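Local coordinates for Serine/threonine-protein kinase Tel1 (Chaetomium thermophilum, PDB 6SKY) that phosphorylates serine and threonine residues of proteins with ATP, and probably acts as a DNA damage sensor that switches on checkpoint signalling, at residues G2464-W2469 with K2650-T2655; H2518-D2523 with S2540-N2545; H2577-E2582 with K2593-I2598; Q2607-G2612 with S2658-F2663. All coordinates share one frame; numbering follows the deposited sequence.

Contact 1. Residues G2464-W2469 with K2650-T2655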
loop_
_atom_site.group_PDB
_atom_site.type_symbol
_atom_site.label_atom_id
_atom_site.label_comp_id
_atom_site.label_asym_id
_atom_site.label_seq_id
_atom_site.Cartn_x
_atom_site.Cartn_y
_atom_site.Cartn_z
ATOM N N GLY A 2464 12.916 -43.061 -14.707
ATOM C CA GLY A 2464 11.829 -43.524 -15.542
ATOM C C GLY A 2464 11.593 -45.019 -15.524
ATOM O O GLY A 2464 10.490 -45.485 -15.832
ATOM N N MET A 2465 12.601 -45.796 -15.155
ATOM C CA MET A 2465 12.460 -47.224 -15.361
ATOM C C MET A 2465 11.600 -47.897 -14.311
ATOM O O MET A 2465 11.000 -48.931 -14.601
ATOM C CB MET A 2465 13.828 -47.878 -15.445
ATOM C CG MET A 2465 14.115 -48.364 -16.843
ATOM S SD MET A 2465 15.761 -48.004 -17.419
ATOM C CE MET A 2465 16.690 -48.850 -16.172
ATOM N N TYR A 2466 11.475 -47.326 -13.117
ATOM C CA TYR A 2466 10.525 -47.886 -12.166
ATOM C C TYR A 2466 9.090 -47.612 -12.584
ATOM O O TYR A 2466 8.214 -48.450 -12.361
ATOM C CB TYR A 2466 10.789 -47.339 -10.775
ATOM C CG TYR A 2466 11.874 -48.077 -10.058
ATOM C CD1 TYR A 2466 11.628 -49.302 -9.480
ATOM C CD2 TYR A 2466 13.145 -47.557 -9.964
ATOM C CE1 TYR A 2466 12.611 -49.983 -8.830
ATOM C CE2 TYR A 2466 14.133 -48.231 -9.315
ATOM C CZ TYR A 2466 13.863 -49.443 -8.749
ATOM O OH TYR A 2466 14.855 -50.124 -8.098
ATOM N N HIS A 2467 8.832 -46.460 -13.194
ATOM C CA HIS A 2467 7.518 -46.205 -13.763
ATOM C C HIS A 2467 7.207 -47.193 -14.866
ATOM O O HIS A 2467 6.086 -47.704 -14.954
ATOM C CB HIS A 2467 7.439 -44.784 -14.302
ATOM C CG HIS A 2467 7.459 -43.739 -13.240
ATOM N ND1 HIS A 2467 8.556 -42.947 -12.998
ATOM C CD2 HIS A 2467 6.519 -43.361 -12.347
ATOM C CE1 HIS A 2467 8.289 -42.122 -12.005
ATOM N NE2 HIS A 2467 7.060 -42.355 -11.589
ATOM N N ILE A 2468 8.189 -47.482 -15.718
ATOM C CA ILE A 2468 7.958 -48.451 -16.783
ATOM C C ILE A 2468 7.695 -49.835 -16.206
ATOM O O ILE A 2468 6.786 -50.543 -16.651
ATOM C CB ILE A 2468 9.137 -48.460 -17.767
ATOM C CG1 ILE A 2468 9.233 -47.113 -18.464
ATOM C CG2 ILE A 2468 8.972 -49.562 -18.771
ATOM C CD1 ILE A 2468 7.916 -46.589 -18.941
ATOM N N TRP A 2469 8.475 -50.242 -15.206
ATOM C CA TRP A 2469 8.276 -51.555 -14.603
ATOM C C TRP A 2469 6.891 -51.669 -13.990
ATOM O O TRP A 2469 6.191 -52.663 -14.193
ATOM C CB TRP A 2469 9.348 -51.831 -13.551
ATOM C CG TRP A 2469 9.354 -53.251 -13.105
ATOM C CD1 TRP A 2469 10.061 -54.265 -13.649
ATOM C CD2 TRP A 2469 8.595 -53.820 -12.036
ATOM N NE1 TRP A 2469 9.800 -55.433 -12.988
ATOM C CE2 TRP A 2469 8.899 -55.184 -11.991
ATOM C CE3 TRP A 2469 7.688 -53.305 -11.109
ATOM C CZ2 TRP A 2469 8.336 -56.037 -11.061
ATOM C CZ3 TRP A 2469 7.129 -54.155 -10.191
ATOM C CH2 TRP A 2469 7.454 -55.500 -10.170
ATOM N N LYS A 2650 10.806 -40.342 0.178
ATOM C CA LYS A 2650 10.650 -40.981 -1.118
ATOM C C LYS A 2650 9.709 -42.161 -0.999
ATOM O O LYS A 2650 9.969 -43.088 -0.234
ATOM C CB LYS A 2650 11.996 -41.432 -1.669
ATOM C CG LYS A 2650 11.878 -42.210 -2.938
ATOM C CD LYS A 2650 12.741 -41.630 -4.007
ATOM C CE LYS A 2650 12.773 -42.537 -5.198
ATOM N NZ LYS A 2650 13.986 -42.291 -6.011
ATOM N N VAL A 2651 8.623 -42.124 -1.757
ATOM C CA VAL A 2651 7.701 -43.240 -1.879
ATOM C C VAL A 2651 7.877 -43.831 -3.264
ATOM O O VAL A 2651 7.946 -43.098 -4.253
ATOM C CB VAL A 2651 6.242 -42.807 -1.654
ATOM C CG1 VAL A 2651 5.377 -44.004 -1.419
ATOM C CG2 VAL A 2651 6.148 -41.864 -0.493
ATOM N N LEU A 2652 7.952 -45.154 -3.340
ATOM C CA LEU A 2652 8.136 -45.846 -4.610
ATOM C C LEU A 2652 7.110 -46.959 -4.696
ATOM O O LEU A 2652 7.298 -48.022 -4.084
ATOM C CB LEU A 2652 9.548 -46.396 -4.722
ATOM C CG LEU A 2652 9.900 -47.166 -5.980
ATOM C CD1 LEU A 2652 9.930 -46.223 -7.136
ATOM C CD2 LEU A 2652 11.228 -47.801 -5.796
ATOM N N PRO A 2653 6.008 -46.757 -5.414
ATOM C CA PRO A 2653 5.023 -47.831 -5.569
ATOM C C PRO A 2653 5.524 -48.861 -6.569
ATOM O O PRO A 2653 5.910 -48.516 -7.685
ATOM C CB PRO A 2653 3.784 -47.104 -6.096
ATOM C CG PRO A 2653 4.064 -45.666 -5.910
ATOM C CD PRO A 2653 5.524 -45.504 -5.998
ATOM N N LEU A 2654 5.533 -50.128 -6.162
ATOM C CA LEU A 2654 5.978 -51.189 -7.055
ATOM C C LEU A 2654 4.806 -51.751 -7.843
ATOM O O LEU A 2654 4.832 -51.787 -9.074
ATOM C CB LEU A 2654 6.671 -52.295 -6.260
ATOM C CG LEU A 2654 8.075 -51.986 -5.764
ATOM C CD1 LEU A 2654 8.565 -53.107 -4.902
ATOM C CD2 LEU A 2654 8.994 -51.781 -6.932
ATOM N N THR A 2655 3.775 -52.196 -7.142
ATOM C CA THR A 2655 2.560 -52.682 -7.770
ATOM C C THR A 2655 1.376 -51.976 -7.135
ATOM O O THR A 2655 1.564 -51.065 -6.328
ATOM C CB THR A 2655 2.448 -54.195 -7.619
ATOM O OG1 THR A 2655 2.757 -54.561 -6.272
ATOM C CG2 THR A 2655 3.423 -54.887 -8.541
#
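Tyr2466 and Trp2469 make an apolar, largely buried helix-on-sheet contact with Leu2652, Leu2654 and Thr2655, where helix 2461-2472 of the FAT region lies along strand 2651-2655, an outermost strand of the antiparallel kinase sheet. The two short segments run at 30° to each other, with axes 8.7 Å apart. Leu2652 places CD2 over one face of the Tyr2466 ring, displaced toward its rim, in a CH-pi contact 4.1 Å from the centroid, while its CD1 reaches Tyr2466 CB at 3.9 Å. One turn on, the Trp2469 indole is brought to the strand by CG lying anti to the backbone N (chi1 -169°). Its CZ3 edge meets the Leu2654 carbonyl O at 3.5 Å, near the ring plane, and Thr2655 CG2 approaches obliquely. Thr2655 OG1 is hydrogen-bonded to Ser2658 OG of the adjoining strand. The two segments are thus joined by dispersion and aromatic contacts, and a polar link between helix and strand comes from Thr2470, the next helix residue, whose OG1 hydrogen-bonds the Leu2654 carbonyl.

Contact 2. Residues H2518-D2523 with S2540-N2545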
loop_
_atom_site.group_PDB
_atom_site.type_symbol
_atom_site.label_atom_id
_atom_site.label_comp_id
_atom_site.label_asym_id
_atom_site.label_seq_id
_atom_site.Cartn_x
_atom_site.Cartn_y
_atom_site.Cartn_z
ATOM N N HIS A 2518 9.064 -57.149 -4.453
ATOM C CA HIS A 2518 7.629 -57.385 -4.392
ATOM C C HIS A 2518 7.313 -58.722 -3.738
ATOM O O HIS A 2518 6.366 -58.826 -2.949
ATOM C CB HIS A 2518 7.046 -57.315 -5.796
ATOM C CG HIS A 2518 5.600 -57.670 -5.868
ATOM N ND1 HIS A 2518 5.106 -58.588 -6.766
ATOM C CD2 HIS A 2518 4.537 -57.230 -5.157
ATOM C CE1 HIS A 2518 3.801 -58.698 -6.605
ATOM N NE2 HIS A 2518 3.431 -57.886 -5.633
ATOM N N ALA A 2519 8.088 -59.761 -4.057
ATOM C CA ALA A 2519 7.871 -61.050 -3.411
ATOM C C ALA A 2519 8.073 -60.947 -1.910
ATOM O O ALA A 2519 7.309 -61.527 -1.134
ATOM C CB ALA A 2519 8.801 -62.102 -4.002
ATOM N N LEU A 2520 9.092 -60.208 -1.479
ATOM C CA LEU A 2520 9.310 -60.019 -0.051
ATOM C C LEU A 2520 8.186 -59.212 0.579
ATOM O O LEU A 2520 7.785 -59.480 1.715
ATOM C CB LEU A 2520 10.650 -59.336 0.184
ATOM C CG LEU A 2520 11.016 -59.046 1.630
ATOM C CD1 LEU A 2520 11.456 -60.313 2.317
ATOM C CD2 LEU A 2520 12.105 -58.018 1.670
ATOM N N ALA A 2521 7.664 -58.221 -0.141
ATOM C CA ALA A 2521 6.568 -57.418 0.385
ATOM C C ALA A 2521 5.328 -58.264 0.618
ATOM O O ALA A 2521 4.679 -58.164 1.663
ATOM C CB ALA A 2521 6.256 -56.271 -0.573
ATOM N N MET A 2522 4.987 -59.112 -0.348
ATOM C CA MET A 2522 3.744 -59.865 -0.267
ATOM C C MET A 2522 3.787 -60.986 0.763
ATOM O O MET A 2522 2.730 -61.487 1.154
ATOM C CB MET A 2522 3.400 -60.438 -1.641
ATOM C CG MET A 2522 2.963 -59.409 -2.666
ATOM S SD MET A 2522 1.393 -58.634 -2.255
ATOM C CE MET A 2522 1.953 -57.084 -1.572
ATOM N N ASP A 2523 4.969 -61.385 1.218
ATOM C CA ASP A 2523 5.114 -62.582 2.043
ATOM C C ASP A 2523 4.809 -62.261 3.499
ATOM O O ASP A 2523 5.646 -61.711 4.214
ATOM C CB ASP A 2523 6.517 -63.151 1.899
ATOM C CG ASP A 2523 6.795 -64.250 2.886
ATOM O OD1 ASP A 2523 5.968 -65.178 2.985
ATOM O OD2 ASP A 2523 7.843 -64.196 3.559
ATOM N N SER A 2540 13.419 -67.548 5.726
ATOM C CA SER A 2540 12.378 -67.805 4.754
ATOM C C SER A 2540 13.008 -68.054 3.387
ATOM O O SER A 2540 14.109 -67.572 3.110
ATOM C CB SER A 2540 11.417 -66.620 4.681
ATOM O OG SER A 2540 10.228 -66.960 3.996
ATOM N N PRO A 2541 12.363 -68.826 2.512
ATOM C CA PRO A 2541 12.901 -68.953 1.149
ATOM C C PRO A 2541 12.883 -67.632 0.408
ATOM O O PRO A 2541 13.798 -67.336 -0.373
ATOM C CB PRO A 2541 11.973 -69.988 0.500
ATOM C CG PRO A 2541 11.320 -70.696 1.636
ATOM C CD PRO A 2541 11.186 -69.682 2.722
ATOM N N VAL A 2542 11.852 -66.821 0.652
ATOM C CA VAL A 2542 11.789 -65.486 0.074
ATOM C C VAL A 2542 13.007 -64.675 0.483
ATOM O O VAL A 2542 13.603 -63.972 -0.337
ATOM C CB VAL A 2542 10.480 -64.793 0.489
ATOM C CG1 VAL A 2542 10.327 -63.502 -0.252
ATOM C CG2 VAL A 2542 9.303 -65.692 0.212
ATOM N N GLY A 2543 13.412 -64.780 1.747
ATOM C CA GLY A 2543 14.558 -64.017 2.210
ATOM C C GLY A 2543 15.849 -64.400 1.515
ATOM O O GLY A 2543 16.644 -63.535 1.140
ATOM N N GLN A 2544 16.077 -65.698 1.322
ATOM C CA GLN A 2544 17.331 -66.119 0.712
ATOM C C GLN A 2544 17.342 -65.831 -0.781
ATOM O O GLN A 2544 18.370 -65.416 -1.332
ATOM C CB GLN A 2544 17.585 -67.598 0.980
ATOM C CG GLN A 2544 18.955 -68.045 0.526
ATOM C CD GLN A 2544 20.052 -67.103 0.988
ATOM O OE1 GLN A 2544 20.732 -66.480 0.176
ATOM N NE2 GLN A 2544 20.229 -66.999 2.297
ATOM N N ASN A 2545 16.210 -66.042 -1.457
ATOM C CA ASN A 2545 16.113 -65.633 -2.853
ATOM C C ASN A 2545 16.356 -64.136 -2.999
ATOM O O ASN A 2545 17.053 -63.698 -3.922
ATOM C CB ASN A 2545 14.746 -66.012 -3.413
ATOM C CG ASN A 2545 14.621 -65.710 -4.883
ATOM O OD1 ASN A 2545 15.617 -65.634 -5.595
ATOM N ND2 ASN A 2545 13.392 -65.535 -5.349
#
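Leu2520 and Val2542 mark the closest backbone approach, their CA atoms 6.0 Å apart where the last turn of helix 2507-2522 meets the first turn of helix 2541-2552. Val2542 projects toward the first helix, and its two methyls meet different partners. CG1, pointing away from its own backbone N (chi1 -172°), presses on the opposing backbone, 3.6 Å from Leu2520 CA and 3.7 Å from Ala2519 O, with the CB atoms of both residues close by. CG2 turns to the carboxylate of Asp2523 and lies 3.9 Å from its CG, the two side chains running antiparallel alongside one another. This is helix-to-helix packing against one side of the antiparallel sheet that carries the nucleotide pocket: the connection between the helices holds the short edge strand 2534-2536, and Ser2540 occupies the N-cap position of the second helix. Asp2523 OD2 comes within 3.7 Å of Ser2540 OG, but its hydrogen bond goes to Tyr2529 OH, which ties the carboxylate to the connecting loop. Ser2540 also packs on Arg2528 and Tyr2529 of that loop. Ala2521, pointing away from the second helix, joins His2518 and Met2522 against Ser2658 of the sheet, while the end of Leu2520 reaches Lys2593.

Contact 3. Residues H2577-E2582 with K2593-I2598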
loop_
_atom_site.group_PDB
_atom_site.type_symbol
_atom_site.label_atom_id
_atom_site.label_comp_id
_atom_site.label_asym_id
_atom_site.label_seq_id
_atom_site.Cartn_x
_atom_site.Cartn_y
_atom_site.Cartn_z
ATOM N N HIS A 2577 25.584 -52.214 -1.486
ATOM C CA HIS A 2577 26.699 -53.125 -1.264
ATOM C C HIS A 2577 26.213 -54.430 -0.657
ATOM O O HIS A 2577 26.421 -55.507 -1.221
ATOM C CB HIS A 2577 27.742 -52.461 -0.365
ATOM C CG HIS A 2577 28.920 -53.328 -0.062
ATOM N ND1 HIS A 2577 28.978 -54.140 1.048
ATOM C CD2 HIS A 2577 30.088 -53.503 -0.721
ATOM C CE1 HIS A 2577 30.131 -54.784 1.058
ATOM N NE2 HIS A 2577 30.823 -54.415 -0.005
ATOM N N LYS A 2578 25.543 -54.352 0.487
ATOM C CA LYS A 2578 25.012 -55.546 1.124
ATOM C C LYS A 2578 23.791 -55.159 1.940
ATOM O O LYS A 2578 23.396 -53.997 1.982
ATOM C CB LYS A 2578 26.068 -56.221 1.998
ATOM C CG LYS A 2578 26.502 -55.389 3.177
ATOM C CD LYS A 2578 27.515 -56.118 4.027
ATOM C CE LYS A 2578 27.947 -55.261 5.203
ATOM N NZ LYS A 2578 29.032 -55.892 6.000
ATOM N N PHE A 2579 23.190 -56.143 2.589
ATOM C CA PHE A 2579 22.070 -55.913 3.483
ATOM C C PHE A 2579 22.469 -56.294 4.897
ATOM O O PHE A 2579 23.172 -57.284 5.103
ATOM C CB PHE A 2579 20.847 -56.718 3.062
ATOM C CG PHE A 2579 19.981 -56.017 2.076
ATOM C CD1 PHE A 2579 18.790 -55.452 2.467
ATOM C CD2 PHE A 2579 20.365 -55.902 0.760
ATOM C CE1 PHE A 2579 18.001 -54.800 1.560
ATOM C CE2 PHE A 2579 19.580 -55.247 -0.141
ATOM C CZ PHE A 2579 18.399 -54.700 0.254
ATOM N N ALA A 2580 22.030 -55.500 5.865
ATOM C CA ALA A 2580 22.162 -55.907 7.249
ATOM C C ALA A 2580 21.458 -57.246 7.447
ATOM O O ALA A 2580 20.436 -57.517 6.814
ATOM C CB ALA A 2580 21.572 -54.856 8.181
ATOM N N PRO A 2581 21.995 -58.112 8.309
ATOM C CA PRO A 2581 21.468 -59.479 8.385
ATOM C C PRO A 2581 20.041 -59.568 8.882
ATOM O O PRO A 2581 19.343 -60.527 8.534
ATOM C CB PRO A 2581 22.440 -60.168 9.350
ATOM C CG PRO A 2581 23.684 -59.357 9.266
ATOM C CD PRO A 2581 23.229 -57.955 9.092
ATOM N N GLU A 2582 19.577 -58.614 9.678
ATOM C CA GLU A 2582 18.259 -58.698 10.284
ATOM C C GLU A 2582 17.329 -57.627 9.734
ATOM O O GLU A 2582 17.754 -56.658 9.100
ATOM C CB GLU A 2582 18.349 -58.571 11.807
ATOM C CG GLU A 2582 18.981 -59.772 12.483
ATOM C CD GLU A 2582 18.891 -59.706 13.993
ATOM O OE1 GLU A 2582 18.938 -58.588 14.545
ATOM O OE2 GLU A 2582 18.766 -60.773 14.629
ATOM N N LYS A 2593 7.928 -54.721 6.953
ATOM C CA LYS A 2593 9.267 -55.054 7.404
ATOM C C LYS A 2593 10.231 -53.927 7.079
ATOM O O LYS A 2593 10.155 -53.314 6.016
ATOM C CB LYS A 2593 9.743 -56.362 6.778
ATOM C CG LYS A 2593 9.249 -56.609 5.388
ATOM C CD LYS A 2593 9.368 -58.071 5.039
ATOM C CE LYS A 2593 8.390 -58.900 5.826
ATOM N NZ LYS A 2593 7.003 -58.695 5.359
ATOM N N ILE A 2594 11.140 -53.661 8.003
ATOM C CA ILE A 2594 12.077 -52.556 7.888
ATOM C C ILE A 2594 13.439 -53.152 7.573
ATOM O O ILE A 2594 14.139 -53.643 8.460
ATOM C CB ILE A 2594 12.115 -51.695 9.155
ATOM C CG1 ILE A 2594 10.754 -51.068 9.422
ATOM C CG2 ILE A 2594 13.118 -50.591 9.003
ATOM C CD1 ILE A 2594 9.894 -51.834 10.367
ATOM N N LEU A 2595 13.823 -53.102 6.312
ATOM C CA LEU A 2595 15.129 -53.564 5.882
ATOM C C LEU A 2595 16.150 -52.452 6.019
ATOM O O LEU A 2595 15.814 -51.273 6.044
ATOM C CB LEU A 2595 15.088 -54.026 4.432
ATOM C CG LEU A 2595 14.728 -55.466 4.107
ATOM C CD1 LEU A 2595 13.403 -55.854 4.702
ATOM C CD2 LEU A 2595 14.687 -55.599 2.616
ATOM N N THR A 2596 17.414 -52.841 6.099
ATOM C CA THR A 2596 18.521 -51.900 6.076
ATOM C C THR A 2596 19.489 -52.331 4.993
ATOM O O THR A 2596 19.791 -53.517 4.861
ATOM C CB THR A 2596 19.244 -51.835 7.421
ATOM O OG1 THR A 2596 18.287 -51.704 8.475
ATOM C CG2 THR A 2596 20.177 -50.649 7.463
ATOM N N ALA A 2597 19.962 -51.378 4.205
ATOM C CA ALA A 2597 20.903 -51.653 3.138
ATOM C C ALA A 2597 22.155 -50.830 3.374
ATOM O O ALA A 2597 22.072 -49.621 3.589
ATOM C CB ALA A 2597 20.302 -51.326 1.774
ATOM N N ILE A 2598 23.305 -51.482 3.355
ATOM C CA ILE A 2598 24.578 -50.793 3.470
ATOM C C ILE A 2598 25.084 -50.547 2.061
ATOM O O ILE A 2598 25.257 -51.490 1.281
ATOM C CB ILE A 2598 25.589 -51.600 4.296
ATOM C CG1 ILE A 2598 25.200 -51.604 5.771
ATOM C CG2 ILE A 2598 26.968 -51.009 4.148
ATOM C CD1 ILE A 2598 24.259 -52.704 6.160
#
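Phe2579 turns one face of its ring to Ala2597, whose CB stands over it, 4.2 Å from the centroid and displaced toward the rim, in a CH-pi contact between non-hydrogen-bonded partners of an antiparallel hairpin. With CG anti to the carbonyl carbon (chi1 -88°), the ring leans across toward the partner strand, and CE1 meets Leu2595 CD2 at 3.6 Å, the two side chains crossing at a slant. On the other face of the sheet, Lys2578 and Ile2598 run alongside each other in the same direction, with Lys2578 CG 4.1 Å from Ile2598 CB. Ile2598 CD1 extends to Ala2580, whose CB also touches Thr2596 CB at 3.9 Å. A classic beta bulge interrupts the pairing: His2577 and Lys2578 both face Ile2598, whose carbonyl O accepts from His2577 N at 2.9 Å and from Lys2578 N at 3.0 Å. The second bond is the straighter, 164° at the hydrogen against 133°. Ile2598 N returns a bond to Lys2578 O, and Ala2580 N reaches Thr2596 O from above the carbonyl plane. On the side of the sheet that carries Phe2579, its ring and that of Phe2546 from helix 2541-2552 meet edge-to-face and Tyr2517 of helix 2507-2522 packs nearby, while strand 2604-2611 continues the sheet beyond strand 2593-2599.

Contact 4. Residues Q2607-G2612 with S2658-F2663. With AGS (phosphothiophosphoric acid-adenylate ester), chain C.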
loop_
_atom_site.group_PDB
_atom_site.type_symbol
_atom_site.label_atom_id
_atom_site.label_comp_id
_atom_site.label_asym_id
_atom_site.label_seq_id
_atom_site.Cartn_x
_atom_site.Cartn_y
_atom_site.Cartn_z
ATOM N N GLN A 2607 14.489 -48.974 4.880
ATOM C CA GLN A 2607 13.355 -49.034 3.973
ATOM C C GLN A 2607 12.210 -49.761 4.645
ATOM O O GLN A 2607 12.419 -50.790 5.282
ATOM C CB GLN A 2607 13.707 -49.772 2.683
ATOM C CG GLN A 2607 14.816 -49.158 1.899
ATOM C CD GLN A 2607 15.498 -50.150 1.032
ATOM O OE1 GLN A 2607 15.158 -51.322 1.043
ATOM N NE2 GLN A 2607 16.469 -49.697 0.269
ATOM N N LEU A 2608 11.008 -49.235 4.495
ATOM C CA LEU A 2608 9.808 -50.006 4.763
ATOM C C LEU A 2608 9.433 -50.717 3.479
ATOM O O LEU A 2608 9.282 -50.075 2.437
ATOM C CB LEU A 2608 8.648 -49.130 5.220
ATOM C CG LEU A 2608 8.662 -48.412 6.553
ATOM C CD1 LEU A 2608 8.968 -46.976 6.330
ATOM C CD2 LEU A 2608 7.314 -48.552 7.195
ATOM N N VAL A 2609 9.299 -52.031 3.544
ATOM C CA VAL A 2609 8.785 -52.818 2.438
ATOM C C VAL A 2609 7.325 -53.075 2.771
ATOM O O VAL A 2609 7.002 -53.966 3.553
ATOM C CB VAL A 2609 9.575 -54.112 2.240
ATOM C CG1 VAL A 2609 9.129 -54.795 0.988
ATOM C CG2 VAL A 2609 11.045 -53.813 2.159
ATOM N N LYS A 2610 6.440 -52.272 2.200
ATOM C CA LYS A 2610 5.045 -52.248 2.602
ATOM C C LYS A 2610 4.235 -53.099 1.644
ATOM O O LYS A 2610 4.261 -52.874 0.433
ATOM C CB LYS A 2610 4.515 -50.819 2.627
ATOM C CG LYS A 2610 3.688 -50.496 3.839
ATOM C CD LYS A 2610 3.419 -49.020 3.904
ATOM C CE LYS A 2610 2.851 -48.617 5.244
ATOM N NZ LYS A 2610 2.683 -47.138 5.333
ATOM N N GLY A 2611 3.523 -54.084 2.192
ATOM C CA GLY A 2611 2.610 -54.896 1.429
ATOM C C GLY A 2611 1.201 -54.737 1.971
ATOM O O GLY A 2611 0.975 -54.129 3.018
ATOM N N GLY A 2612 0.253 -55.295 1.239
ATOM C CA GLY A 2612 -1.130 -55.171 1.634
ATOM C C GLY A 2612 -1.981 -54.673 0.493
ATOM O O GLY A 2612 -1.655 -54.909 -0.670
ATOM N N SER A 2658 1.908 -52.878 -3.213
ATOM C CA SER A 2658 3.185 -52.941 -2.526
ATOM C C SER A 2658 4.027 -51.732 -2.891
ATOM O O SER A 2658 3.860 -51.123 -3.949
ATOM C CB SER A 2658 3.936 -54.232 -2.867
ATOM O OG SER A 2658 4.207 -54.312 -4.252
ATOM N N GLY A 2659 4.951 -51.406 -2.000
ATOM C CA GLY A 2659 5.844 -50.298 -2.268
ATOM C C GLY A 2659 7.030 -50.310 -1.341
ATOM O O GLY A 2659 7.104 -51.087 -0.389
ATOM N N LEU A 2660 7.973 -49.437 -1.653
ATOM C CA LEU A 2660 9.120 -49.162 -0.807
ATOM C C LEU A 2660 9.021 -47.726 -0.329
ATOM O O LEU A 2660 8.931 -46.805 -1.143
ATOM C CB LEU A 2660 10.426 -49.367 -1.561
ATOM C CG LEU A 2660 10.627 -50.719 -2.214
ATOM C CD1 LEU A 2660 11.939 -50.712 -2.926
ATOM C CD2 LEU A 2660 10.603 -51.779 -1.157
ATOM N N ILE A 2661 9.055 -47.533 0.977
ATOM C CA ILE A 2661 9.026 -46.205 1.565
ATOM C C ILE A 2661 10.360 -45.944 2.233
ATOM O O ILE A 2661 10.916 -46.821 2.896
ATOM C CB ILE A 2661 7.866 -46.060 2.558
ATOM C CG1 ILE A 2661 6.570 -46.454 1.881
ATOM C CG2 ILE A 2661 7.750 -44.656 3.004
ATOM C CD1 ILE A 2661 5.381 -46.240 2.732
ATOM N N GLU A 2662 10.882 -44.746 2.040
ATOM C CA GLU A 2662 12.142 -44.369 2.656
ATOM C C GLU A 2662 11.936 -44.170 4.142
ATOM O O GLU A 2662 11.092 -43.373 4.554
ATOM C CB GLU A 2662 12.669 -43.096 2.021
ATOM C CG GLU A 2662 13.975 -42.637 2.570
ATOM C CD GLU A 2662 14.293 -41.220 2.169
ATOM O OE1 GLU A 2662 13.986 -40.300 2.950
ATOM O OE2 GLU A 2662 14.842 -41.018 1.070
ATOM N N PHE A 2663 12.692 -44.899 4.949
ATOM C CA PHE A 2663 12.632 -44.752 6.394
ATOM C C PHE A 2663 13.506 -43.569 6.776
ATOM O O PHE A 2663 14.727 -43.628 6.631
ATOM C CB PHE A 2663 13.097 -46.034 7.070
ATOM C CG PHE A 2663 12.597 -46.206 8.454
ATOM C CD1 PHE A 2663 11.377 -46.786 8.688
ATOM C CD2 PHE A 2663 13.355 -45.804 9.529
ATOM C CE1 PHE A 2663 10.913 -46.948 9.963
ATOM C CE2 PHE A 2663 12.895 -45.964 10.803
ATOM C CZ PHE A 2663 11.674 -46.537 11.020
HETATM P PG AGS C . -1.872 -46.979 11.622
HETATM S S1G AGS C . -2.337 -45.479 12.777
HETATM O O2G AGS C . -1.859 -46.531 10.137
HETATM O O3G AGS C . -2.911 -48.118 11.803
HETATM P PB AGS C . 0.811 -46.735 11.554
HETATM O O1B AGS C . 0.502 -45.300 11.420
HETATM O O2B AGS C . 1.859 -47.083 12.608
HETATM O O3B AGS C . -0.470 -47.537 11.976
HETATM P PA AGS C . 2.758 -47.954 10.063
HETATM O O1A AGS C . 2.651 -49.410 10.201
HETATM O O2A AGS C . 3.363 -47.480 8.743
HETATM O O3A AGS C . 1.345 -47.267 10.173
HETATM O "O5'" AGS C . 3.599 -47.439 11.280
HETATM C "C5'" AGS C . 4.968 -47.850 11.392
HETATM C "C4'" AGS C . 5.671 -46.998 12.412
HETATM O "O4'" AGS C . 6.823 -46.385 11.805
HETATM C "C3'" AGS C . 4.853 -45.851 12.989
HETATM O "O3'" AGS C . 5.242 -45.567 14.326
HETATM C "C2'" AGS C . 5.175 -44.696 12.044
HETATM O "O2'" AGS C . 5.118 -43.450 12.722
HETATM C "C1'" AGS C . 6.614 -44.998 11.628
HETATM N N9 AGS C . 6.893 -44.671 10.239
HETATM C C8 AGS C . 6.055 -44.830 9.171
HETATM N N7 AGS C . 6.570 -44.455 8.028
HETATM C C5 AGS C . 7.839 -44.023 8.368
HETATM C C6 AGS C . 8.895 -43.496 7.605
HETATM N N6 AGS C . 8.837 -43.313 6.285
HETATM N N1 AGS C . 10.028 -43.162 8.252
HETATM C C2 AGS C . 10.092 -43.343 9.572
HETATM N N3 AGS C . 9.163 -43.829 10.396
HETATM C C4 AGS C . 8.052 -44.150 9.727
#
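Leu2608 and Lys2610 pair with Ile2661 and Gly2659 in the antiparallel N-lobe sheet that roofs the nucleotide pocket of this PI3-kinase-related kinase. The tight part is the backbone ladder: two hydrogen-bonded pairs, each closed by two bonds of 2.9 Å. On the face turned from the nucleotide, Val2609 CG2 packs 3.9 Å from Leu2660 CD2, and Gln2607 OE1 is held by Tyr2517. The nucleotide face lines one part of the adenine pocket. Leu2608 CD1 abuts the Phe2663 ring edge at CD1, 3.4 Å away, and one face of that ring lies against the C2 side of the base, AGS C2 3.6 Å above the centre of the Phe2663 ring. The looser end, by contrast, is at Gly2612, which is poorly ordered and makes no contact with 2658-2663. The long Lys2610 chain passes Ile2661, CD to CD1 3.6 Å, and its NZ makes only a weak bond, 3.5 Å, to AGS O2A. Firmer is the grip on the adenine amino group, where AGS N6 donates to Glu2662 O at 2.8 Å.

Contacts 1, 3 and 4 share one antiparallel sheet, with contact 4 in the middle. Leu2652 O accepts from Leu2660 N at 2.9 Å to join contacts 1 and 4, and Leu2595 N donates to Gln2607 O at 2.9 Å to join contacts 3 and 4. Contact 2 lies against the sheet: Ala2521 CB is 3.6 Å from Val2609 CG1, and Leu2520 CD2 is 3.7 Å from Leu2595 CD2. His2518 also touches Thr2655 of contact 1. Contact 4 alone lines the ATP-analogue pocket, and its Lys2610 side chain is about 5 Å from the bound magnesium ion. The side chains of Leu2652 and Thr2596 lie about 11 and 12 Å from the nucleotide.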